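Local coordinates for protein lipolytic enzyme, G-D-S-L family (Bacteroides thetaiotaomicron, PDB 7BR2) that metabolizes the drug diltiazem in the gut as a serine esterase of the SGNH (GDSL) hydrolase family, at residues Tyr265-Arg279 and Gln345-Glu357. Sequence-based numbering, arbitrary orientation.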
ATOM      1  N   TYR A 265      13.087 -18.814 -19.782  1.00 34.45           N
ATOM      2  CA  TYR A 265      13.007 -18.312 -18.417  1.00 39.58           C
ATOM      3  C   TYR A 265      11.568 -18.462 -17.938  1.00 37.08           C
ATOM      4  O   TYR A 265      10.656 -17.886 -18.538  1.00 35.50           O
ATOM      5  CB  TYR A 265      13.452 -16.847 -18.405  1.00 36.00           C
ATOM      6  CG  TYR A 265      13.129 -16.029 -17.176  1.00 34.09           C
ATOM      7  CD1 TYR A 265      13.582 -16.404 -15.920  1.00 34.99           C
ATOM      8  CD2 TYR A 265      12.388 -14.868 -17.284  1.00 30.47           C
ATOM      9  CE1 TYR A 265      13.298 -15.642 -14.808  1.00 29.46           C
ATOM     10  CE2 TYR A 265      12.097 -14.099 -16.179  1.00 29.67           C
ATOM     11  CZ  TYR A 265      12.557 -14.489 -14.946  1.00 33.11           C
ATOM     12  OH  TYR A 265      12.268 -13.715 -13.840  1.00 36.23           O
ATOM     13  N   LEU A 266      11.348 -19.248 -16.893  1.00 33.54           N
ATOM     14  CA  LEU A 266      10.011 -19.350 -16.313  1.00 36.89           C
ATOM     15  C   LEU A 266      10.105 -18.894 -14.863  1.00 35.24           C
ATOM     16  O   LEU A 266      10.573 -19.637 -14.000  1.00 35.07           O
ATOM     17  CB  LEU A 266       9.432 -20.765 -16.433  1.00 33.15           C
ATOM     18  CG  LEU A 266       8.057 -20.915 -15.749  1.00 39.35           C
ATOM     19  CD1 LEU A 266       6.991 -20.005 -16.401  1.00 39.57           C
ATOM     20  CD2 LEU A 266       7.567 -22.356 -15.705  1.00 36.69           C
ATOM     21  N   ALA A 267       9.648 -17.674 -14.603  1.00 36.49           N
ATOM     22  CA  ALA A 267       9.675 -17.116 -13.261  1.00 34.99           C
ATOM     23  C   ALA A 267       8.487 -17.627 -12.458  1.00 36.58           C
ATOM     24  O   ALA A 267       7.469 -18.023 -13.021  1.00 32.19           O
ATOM     25  CB  ALA A 267       9.651 -15.592 -13.323  1.00 30.41           C
ATOM     26  N   GLU A 268       8.648 -17.661 -11.132  1.00 37.92           N
ATOM     27  CA  GLU A 268       7.531 -17.939 -10.244  1.00 33.63           C
ATOM     28  C   GLU A 268       6.715 -16.697  -9.945  1.00 41.71           C
ATOM     29  O   GLU A 268       5.556 -16.814  -9.525  1.00 37.63           O
ATOM     30  CB  GLU A 268       8.018 -18.533  -8.919  1.00 31.82           C
ATOM     31  CG  GLU A 268       8.738 -19.856  -9.064  1.00 38.22           C
ATOM     32  CD  GLU A 268       9.475 -20.272  -7.804  1.00 42.82           C
ATOM     33  OE1 GLU A 268       9.446 -19.513  -6.805  1.00 44.96           O
ATOM     34  OE2 GLU A 268      10.111 -21.348  -7.827  1.00 50.13           O
ATOM     35  N   ALA A 269       7.294 -15.518 -10.137  1.00 33.44           N
ATOM     36  CA  ALA A 269       6.630 -14.279  -9.795  1.00 33.67           C
ATOM     37  C   ALA A 269       6.918 -13.267 -10.889  1.00 37.49           C
ATOM     38  O   ALA A 269       7.865 -13.417 -11.663  1.00 32.61           O
ATOM     39  CB  ALA A 269       7.088 -13.758  -8.429  1.00 38.67           C
ATOM     40  N   LEU A 270       6.086 -12.245 -10.944  1.00 32.85           N
ATOM     41  CA  LEU A 270       6.252 -11.117 -11.845  1.00 30.20           C
ATOM     42  C   LEU A 270       6.975  -9.983 -11.130  1.00 32.50           C
ATOM     43  O   LEU A 270       7.045  -9.967  -9.896  1.00 30.62           O
ATOM     44  CB  LEU A 270       4.881 -10.632 -12.349  1.00 34.53           C
ATOM     45  CG  LEU A 270       4.048 -11.599 -13.197  1.00 34.08           C
ATOM     46  CD1 LEU A 270       2.675 -10.994 -13.528  1.00 34.13           C
ATOM     47  CD2 LEU A 270       4.791 -11.996 -14.468  1.00 25.75           C
ATOM     48  N   PRO A 271       7.580  -9.041 -11.864  1.00 28.07           N
ATOM     49  CA  PRO A 271       8.142  -7.854 -11.205  1.00 33.75           C
ATOM     50  C   PRO A 271       7.046  -6.986 -10.604  1.00 36.56           C
ATOM     51  O   PRO A 271       5.880  -7.031 -11.006  1.00 31.98           O
ATOM     52  CB  PRO A 271       8.869  -7.118 -12.335  1.00 24.23           C
ATOM     53  CG  PRO A 271       8.161  -7.548 -13.580  1.00 27.82           C
ATOM     54  CD  PRO A 271       7.741  -8.980 -13.330  1.00 27.15           C
ATOM     55  N   TYR A 272       7.439  -6.182  -9.626  1.00 37.41           N
ATOM     56  CA  TYR A 272       6.503  -5.244  -9.026  1.00 30.45           C
ATOM     57  C   TYR A 272       6.338  -4.048  -9.945  1.00 36.62           C
ATOM     58  O   TYR A 272       7.335  -3.405 -10.293  1.00 37.87           O
ATOM     59  CB  TYR A 272       6.970  -4.776  -7.664  1.00 27.27           C
ATOM     60  CG  TYR A 272       5.893  -4.002  -6.953  1.00 37.50           C
ATOM     61  CD1 TYR A 272       4.906  -4.664  -6.221  1.00 29.42           C
ATOM     62  CD2 TYR A 272       5.827  -2.612  -7.048  1.00 31.62           C
ATOM     63  CE1 TYR A 272       3.904  -3.961  -5.578  1.00 28.05           C
ATOM     64  CE2 TYR A 272       4.826  -1.901  -6.408  1.00 32.50           C
ATOM     65  CZ  TYR A 272       3.864  -2.582  -5.680  1.00 32.47           C
ATOM     66  OH  TYR A 272       2.870  -1.877  -5.036  1.00 29.99           O
ATOM     67  N   PRO A 273       5.123  -3.748 -10.396  1.00 35.66           N
ATOM     68  CA  PRO A 273       4.919  -2.618 -11.304  1.00 30.16           C
ATOM     69  C   PRO A 273       4.665  -1.324 -10.552  1.00 35.23           C
ATOM     70  O   PRO A 273       3.966  -1.285  -9.536  1.00 30.30           O
ATOM     71  CB  PRO A 273       3.701  -3.062 -12.122  1.00 31.37           C
ATOM     72  CG  PRO A 273       2.938  -3.903 -11.186  1.00 35.39           C
ATOM     73  CD  PRO A 273       3.914  -4.566 -10.243  1.00 29.94           C
ATOM     74  N   LEU A 274       5.251  -0.247 -11.079  1.00 32.13           N
ATOM     75  CA  LEU A 274       5.203   1.068 -10.453  1.00 31.49           C
ATOM     76  C   LEU A 274       4.486   2.038 -11.377  1.00 33.31           C
ATOM     77  O   LEU A 274       4.862   2.193 -12.546  1.00 37.43           O
ATOM     78  CB  LEU A 274       6.613   1.572 -10.135  1.00 27.95           C
ATOM     79  CG  LEU A 274       7.323   0.739  -9.070  1.00 29.13           C
ATOM     80  CD1 LEU A 274       8.819   1.025  -9.009  1.00 33.75           C
ATOM     81  CD2 LEU A 274       6.675   0.923  -7.699  1.00 28.58           C
ATOM     82  N   ASP A 275       3.438   2.660 -10.863  1.00 34.94           N
ATOM     83  CA  ASP A 275       2.727   3.685 -11.611  1.00 35.24           C
ATOM     84  C   ASP A 275       3.568   4.959 -11.632  1.00 37.84           C
ATOM     85  O   ASP A 275       4.013   5.436 -10.577  1.00 35.20           O
ATOM     86  CB  ASP A 275       1.373   3.937 -10.957  1.00 34.58           C
ATOM     87  CG  ASP A 275       0.370   4.552 -11.904  1.00 35.34           C
ATOM     88  OD1 ASP A 275       0.777   5.039 -12.981  1.00 38.25           O
ATOM     89  OD2 ASP A 275      -0.829   4.557 -11.547  1.00 36.80           O
ATOM     90  N   THR A 276       3.795   5.511 -12.824  1.00 39.87           N
ATOM     91  CA  THR A 276       4.593   6.726 -12.959  1.00 41.31           C
ATOM     92  C   THR A 276       3.744   7.979 -13.024  1.00 41.74           C
ATOM     93  O   THR A 276       4.298   9.080 -13.097  1.00 40.76           O
ATOM     94  CB  THR A 276       5.469   6.666 -14.214  1.00 39.19           C
ATOM     95  OG1 THR A 276       4.635   6.603 -15.375  1.00 36.30           O
ATOM     96  CG2 THR A 276       6.362   5.461 -14.177  1.00 33.58           C
ATOM     97  N   ILE A 277       2.417   7.839 -12.961  1.00 39.98           N
ATOM     98  CA  ILE A 277       1.492   8.963 -13.034  1.00 37.55           C
ATOM     99  C   ILE A 277       1.173   9.436 -11.627  1.00 35.48           C
ATOM    100  O   ILE A 277       0.901   8.628 -10.733  1.00 39.59           O
ATOM    101  CB  ILE A 277       0.200   8.562 -13.780  1.00 42.85           C
ATOM    102  CG1 ILE A 277       0.494   8.098 -15.209  1.00 38.31           C
ATOM    103  CG2 ILE A 277      -0.792   9.713 -13.787  1.00 34.89           C
ATOM    104  CD1 ILE A 277       1.129   9.159 -16.075  1.00 36.10           C
ATOM    105  N   ALA A 278       1.203  10.754 -11.430  1.00 42.48           N
ATOM    106  CA  ALA A 278       0.774  11.389 -10.183  1.00 47.21           C
ATOM    107  C   ALA A 278      -0.756  11.446 -10.140  1.00 41.73           C
ATOM    108  O   ALA A 278      -1.376  12.445 -10.502  1.00 38.41           O
ATOM    109  CB  ALA A 278       1.390  12.778 -10.049  1.00 38.78           C
ATOM    110  N   ARG A 279      -1.369  10.363  -9.658  1.00 43.41           N
ATOM    111  CA  ARG A 279      -2.823  10.215  -9.662  1.00 41.56           C
ATOM    112  C   ARG A 279      -3.471  10.917  -8.479  1.00 40.30           C
ATOM    113  O   ARG A 279      -3.026  10.767  -7.336  1.00 41.77           O
ATOM    114  CB  ARG A 279      -3.199   8.737  -9.634  1.00 34.89           C
ATOM    115  CG  ARG A 279      -2.953   8.103 -10.943  1.00 37.76           C
ATOM    116  CD  ARG A 279      -3.332   6.664 -11.011  1.00 31.36           C
ATOM    117  NE  ARG A 279      -2.695   6.108 -12.193  1.00 28.00           N
ATOM    118  CZ  ARG A 279      -3.098   6.345 -13.431  1.00 33.26           C
ATOM    119  NH1 ARG A 279      -4.163   7.109 -13.656  1.00 34.12           N
ATOM    120  NH2 ARG A 279      -2.444   5.806 -14.452  1.00 36.58           N
ATOM    121  N   GLN A 345       7.094  -9.434 -19.114  1.00 30.31           N
ATOM    122  CA  GLN A 345       6.585  -9.662 -17.769  1.00 28.61           C
ATOM    123  C   GLN A 345       6.305  -8.347 -17.047  1.00 33.74           C
ATOM    124  O   GLN A 345       5.409  -8.288 -16.197  1.00 32.44           O
ATOM    125  CB  GLN A 345       7.547 -10.529 -16.942  1.00 30.91           C
ATOM    126  CG  GLN A 345       8.932  -9.934 -16.669  1.00 32.49           C
ATOM    127  CD  GLN A 345      10.033 -10.440 -17.611  1.00 34.35           C
ATOM    128  OE1 GLN A 345       9.826 -10.599 -18.817  1.00 32.78           O
ATOM    129  NE2 GLN A 345      11.229 -10.641 -17.057  1.00 31.46           N
ATOM    130  N   TYR A 346       7.053  -7.284 -17.359  1.00 32.63           N
ATOM    131  CA  TYR A 346       6.741  -5.990 -16.760  1.00 32.88           C
ATOM    132  C   TYR A 346       5.477  -5.402 -17.372  1.00 29.56           C
ATOM    133  O   TYR A 346       4.679  -4.784 -16.668  1.00 29.82           O
ATOM    134  CB  TYR A 346       7.907  -5.008 -16.898  1.00 31.02           C
ATOM    135  CG  TYR A 346       7.799  -3.866 -15.905  1.00 32.47           C
ATOM    136  CD1 TYR A 346       8.264  -4.007 -14.602  1.00 27.80           C
ATOM    137  CD2 TYR A 346       7.165  -2.671 -16.248  1.00 33.94           C
ATOM    138  CE1 TYR A 346       8.146  -2.984 -13.686  1.00 29.84           C
ATOM    139  CE2 TYR A 346       7.033  -1.640 -15.332  1.00 25.76           C
ATOM    140  CZ  TYR A 346       7.529  -1.804 -14.056  1.00 29.73           C
ATOM    141  OH  TYR A 346       7.435  -0.789 -13.132  1.00 33.82           O
ATOM    142  N   GLN A 347       5.270  -5.603 -18.672  1.00 28.05           N
ATOM    143  CA  GLN A 347       4.016  -5.196 -19.290  1.00 29.98           C
ATOM    144  C   GLN A 347       2.828  -5.951 -18.684  1.00 35.20           C
ATOM    145  O   GLN A 347       1.779  -5.355 -18.399  1.00 31.49           O
ATOM    146  CB  GLN A 347       4.104  -5.428 -20.796  1.00 28.12           C
ATOM    147  CG  GLN A 347       5.061  -4.493 -21.535  1.00 33.40           C
ATOM    148  CD  GLN A 347       4.592  -3.044 -21.518  1.00 39.79           C
ATOM    149  OE1 GLN A 347       5.261  -2.158 -20.973  1.00 37.68           O
ATOM    150  NE2 GLN A 347       3.439  -2.797 -22.118  1.00 37.15           N
ATOM    151  N   GLN A 348       2.996  -7.256 -18.446  1.00 34.27           N
ATOM    152  CA  GLN A 348       1.978  -8.056 -17.768  1.00 28.56           C
ATOM    153  C   GLN A 348       1.713  -7.523 -16.364  1.00 28.86           C
ATOM    154  O   GLN A 348       0.552  -7.367 -15.935  1.00 33.57           O
ATOM    155  CB  GLN A 348       2.461  -9.510 -17.727  1.00 26.76           C
ATOM    156  CG  GLN A 348       1.574 -10.535 -17.029  1.00 31.81           C
ATOM    157  CD  GLN A 348       2.193 -11.919 -17.060  1.00 31.87           C
ATOM    158  OE1 GLN A 348       3.281 -12.099 -17.606  1.00 34.91           O
ATOM    159  NE2 GLN A 348       1.521 -12.899 -16.461  1.00 30.04           N
ATOM    160  N   ALA A 349       2.785  -7.222 -15.629  1.00 30.95           N
ATOM    161  CA  ALA A 349       2.618  -6.679 -14.290  1.00 31.08           C
ATOM    162  C   ALA A 349       1.878  -5.346 -14.335  1.00 29.95           C
ATOM    163  O   ALA A 349       1.033  -5.071 -13.476  1.00 29.05           O
ATOM    164  CB  ALA A 349       3.982  -6.548 -13.612  1.00 30.13           C
ATOM    165  N   LEU A 350       2.168  -4.516 -15.343  1.00 29.49           N
ATOM    166  CA  LEU A 350       1.491  -3.228 -15.481  1.00 31.70           C
ATOM    167  C   LEU A 350      -0.000  -3.412 -15.753  1.00 34.78           C
ATOM    168  O   LEU A 350      -0.834  -2.648 -15.243  1.00 28.90           O
ATOM    169  CB  LEU A 350       2.140  -2.415 -16.604  1.00 29.13           C
ATOM    170  CG  LEU A 350       3.490  -1.713 -16.385  1.00 31.29           C
ATOM    171  CD1 LEU A 350       3.931  -1.084 -17.702  1.00 29.30           C
ATOM    172  CD2 LEU A 350       3.443  -0.638 -15.285  1.00 25.72           C
ATOM    173  N   THR A 351      -0.346  -4.400 -16.589  1.00 29.08           N
ATOM    174  CA  THR A 351      -1.747  -4.750 -16.797  1.00 32.93           C
ATOM    175  C   THR A 351      -2.447  -4.995 -15.463  1.00 28.13           C
ATOM    176  O   THR A 351      -3.531  -4.454 -15.193  1.00 27.25           O
ATOM    177  CB  THR A 351      -1.846  -5.994 -17.675  1.00 30.10           C
ATOM    178  OG1 THR A 351      -1.066  -5.817 -18.869  1.00 29.98           O
ATOM    179  CG2 THR A 351      -3.300  -6.257 -18.026  1.00 25.63           C
ATOM    180  N   ILE A 352      -1.824  -5.820 -14.619  1.00 28.09           N
ATOM    181  CA  ILE A 352      -2.373  -6.097 -13.290  1.00 22.65           C
ATOM    182  C   ILE A 352      -2.484  -4.819 -12.459  1.00 27.94           C
ATOM    183  O   ILE A 352      -3.464  -4.614 -11.732  1.00 27.21           O
ATOM    184  CB  ILE A 352      -1.518  -7.157 -12.583  1.00 21.71           C
ATOM    185  CG1 ILE A 352      -1.733  -8.502 -13.276  1.00 25.81           C
ATOM    186  CG2 ILE A 352      -1.890  -7.250 -11.105  1.00 28.20           C
ATOM    187  CD1 ILE A 352      -0.553  -9.401 -13.182  1.00 29.46           C
ATOM    188  N   MET A 353      -1.475  -3.948 -12.547  1.00 28.45           N
ATOM    189  CA  MET A 353      -1.466  -2.709 -11.771  1.00 30.37           C
ATOM    190  C   MET A 353      -2.649  -1.822 -12.136  1.00 24.72           C
ATOM    191  O   MET A 353      -3.288  -1.227 -11.258  1.00 24.29           O
ATOM    192  CB  MET A 353      -0.146  -1.961 -12.003  1.00 27.70           C
ATOM    193  CG  MET A 353      -0.049  -0.582 -11.369  1.00 28.88           C
ATOM    194  SD  MET A 353       1.329   0.411 -12.035  1.00 32.04           S
ATOM    195  CE  MET A 353       0.646   1.073 -13.555  1.00 30.26           C
ATOM    196  N   HIS A 354      -2.934  -1.705 -13.435  1.00 25.73           N
ATOM    197  CA  HIS A 354      -4.053  -0.882 -13.884  1.00 27.01           C
ATOM    198  C   HIS A 354      -5.387  -1.475 -13.444  1.00 27.56           C
ATOM    199  O   HIS A 354      -6.281  -0.744 -12.986  1.00 28.05           O
ATOM    200  CB  HIS A 354      -4.014  -0.731 -15.404  1.00 28.25           C
ATOM    201  CG  HIS A 354      -2.881   0.104 -15.907  1.00 30.61           C
ATOM    202  ND1 HIS A 354      -2.573   1.339 -15.375  1.00 34.14           N
ATOM    203  CD2 HIS A 354      -2.000  -0.104 -16.917  1.00 29.59           C
ATOM    204  CE1 HIS A 354      -1.543   1.852 -16.032  1.00 32.71           C
ATOM    205  NE2 HIS A 354      -1.174   0.993 -16.967  1.00 30.64           N
ATOM    206  N   LEU A 355      -5.545  -2.800 -13.598  1.00 31.38           N
ATOM    207  CA  LEU A 355      -6.748  -3.461 -13.089  1.00 27.32           C
ATOM    208  C   LEU A 355      -6.949  -3.170 -11.606  1.00 28.34           C
ATOM    209  O   LEU A 355      -8.073  -2.862 -11.159  1.00 26.60           O
ATOM    210  CB  LEU A 355      -6.650  -4.970 -13.334  1.00 24.63           C
ATOM    211  CG  LEU A 355      -6.749  -5.384 -14.808  1.00 28.52           C
ATOM    212  CD1 LEU A 355      -6.305  -6.822 -15.014  1.00 24.85           C
ATOM    213  CD2 LEU A 355      -8.168  -5.187 -15.335  1.00 25.35           C
ATOM    214  N   ASN A 356      -5.856  -3.236 -10.831  1.00 27.01           N
ATOM    215  CA  ASN A 356      -5.933  -3.026  -9.391  1.00 23.15           C
ATOM    216  C   ASN A 356      -6.320  -1.592  -9.060  1.00 23.90           C
ATOM    217  O   ASN A 356      -7.041  -1.351  -8.086  1.00 27.40           O
ATOM    218  CB  ASN A 356      -4.596  -3.380  -8.749  1.00 25.80           C
ATOM    219  CG  ASN A 356      -4.623  -3.244  -7.245  1.00 31.62           C
ATOM    220  OD1 ASN A 356      -5.485  -3.822  -6.576  1.00 29.38           O
ATOM    221  ND2 ASN A 356      -3.691  -2.457  -6.698  1.00 29.35           N
ATOM    222  N   GLU A 357      -5.857  -0.624  -9.858  1.00 26.48           N
ATOM    223  CA  GLU A 357      -6.239   0.775  -9.631  1.00 28.36           C
ATOM    224  C   GLU A 357      -7.726   1.019  -9.945  1.00 26.10           C
ATOM    225  O   GLU A 357      -8.425   1.710  -9.183  1.00 25.14           O
ATOM    226  CB  GLU A 357      -5.319   1.683 -10.457  1.00 26.51           C
ATOM    227  CG  GLU A 357      -5.745   3.141 -10.578  1.00 27.98           C
ATOM    228  CD  GLU A 357      -5.613   3.938  -9.291  1.00 34.07           C
ATOM    229  OE1 GLU A 357      -4.869   3.503  -8.377  1.00 31.20           O
ATOM    230  OE2 GLU A 357      -6.266   5.010  -9.196  1.00 36.32           O
TER
HETATM  231  O   HOH W   1       6.991   1.607 -13.968  1.00 39.11           O
HETATM  232  O   HOH W   2      -2.107   3.783  -8.666  1.00 29.82           O
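Tyr265 and Gln345 meet where the ring offers an edge: amide NE2 lies near the ring plane, 3.7 Å from CE2, while backbone N of Ala267 sits over one face, toward its rim. Both polar ends are held by Glu303, so the amide touches the ring while bonded elsewhere. The Tyr346 ring is approached obliquely by the backbone of 272-274 and by CG of Pro271, 3.7 Å from its CD1. With CG anti to the backbone N (chi1 -161°), this ring is carried from the helix to the 272-274 backbone and its hydroxyl reaches Leu274, whose N donates to OH at 3.0 Å and 154°. A water joins the same OH to Leu274 O, so both backbone polar atoms of Leu274 are tied to one phenol. Ile277 CB lies above one face of the Arg279 guanidinium, toward its rim; at the edge NE forms a salt bridge in the guanidinium plane, reaching the syn side of Asp275 OD2 slightly out of the carboxylate plane.

Between these ends the extended chain lies on the helix. Pro273, which has no N-H to satisfy, sets its ring against the Ala349 peptide, CG 3.2 Å from Ala349 O; the small Ala349 side chain probably lets the prolines lie close to the helix, and its CB also touches Pro271 O. Branched Leu270 spreads both methyls over the extended Gln348 and reaches Ile352 CD1 at 3.6 Å. Met353, flexible and bent at chi3 (82°), places SD 3.3 Å from Asp275 N, which is hydrogen-bonded to Gln287.

Asp275 also accepts from Ile277 N in an Asx turn. A water donates to Asp275 OD2 and Glu357 OE1. Apolar side chains and the Tyr346 hydroxyl thus fasten the loop after strand 260-267 to helix 344-377, while Arg279 on Asp275, Arg34 on Glu357 OE2 and the shared water probably offset the carboxylates' like charges.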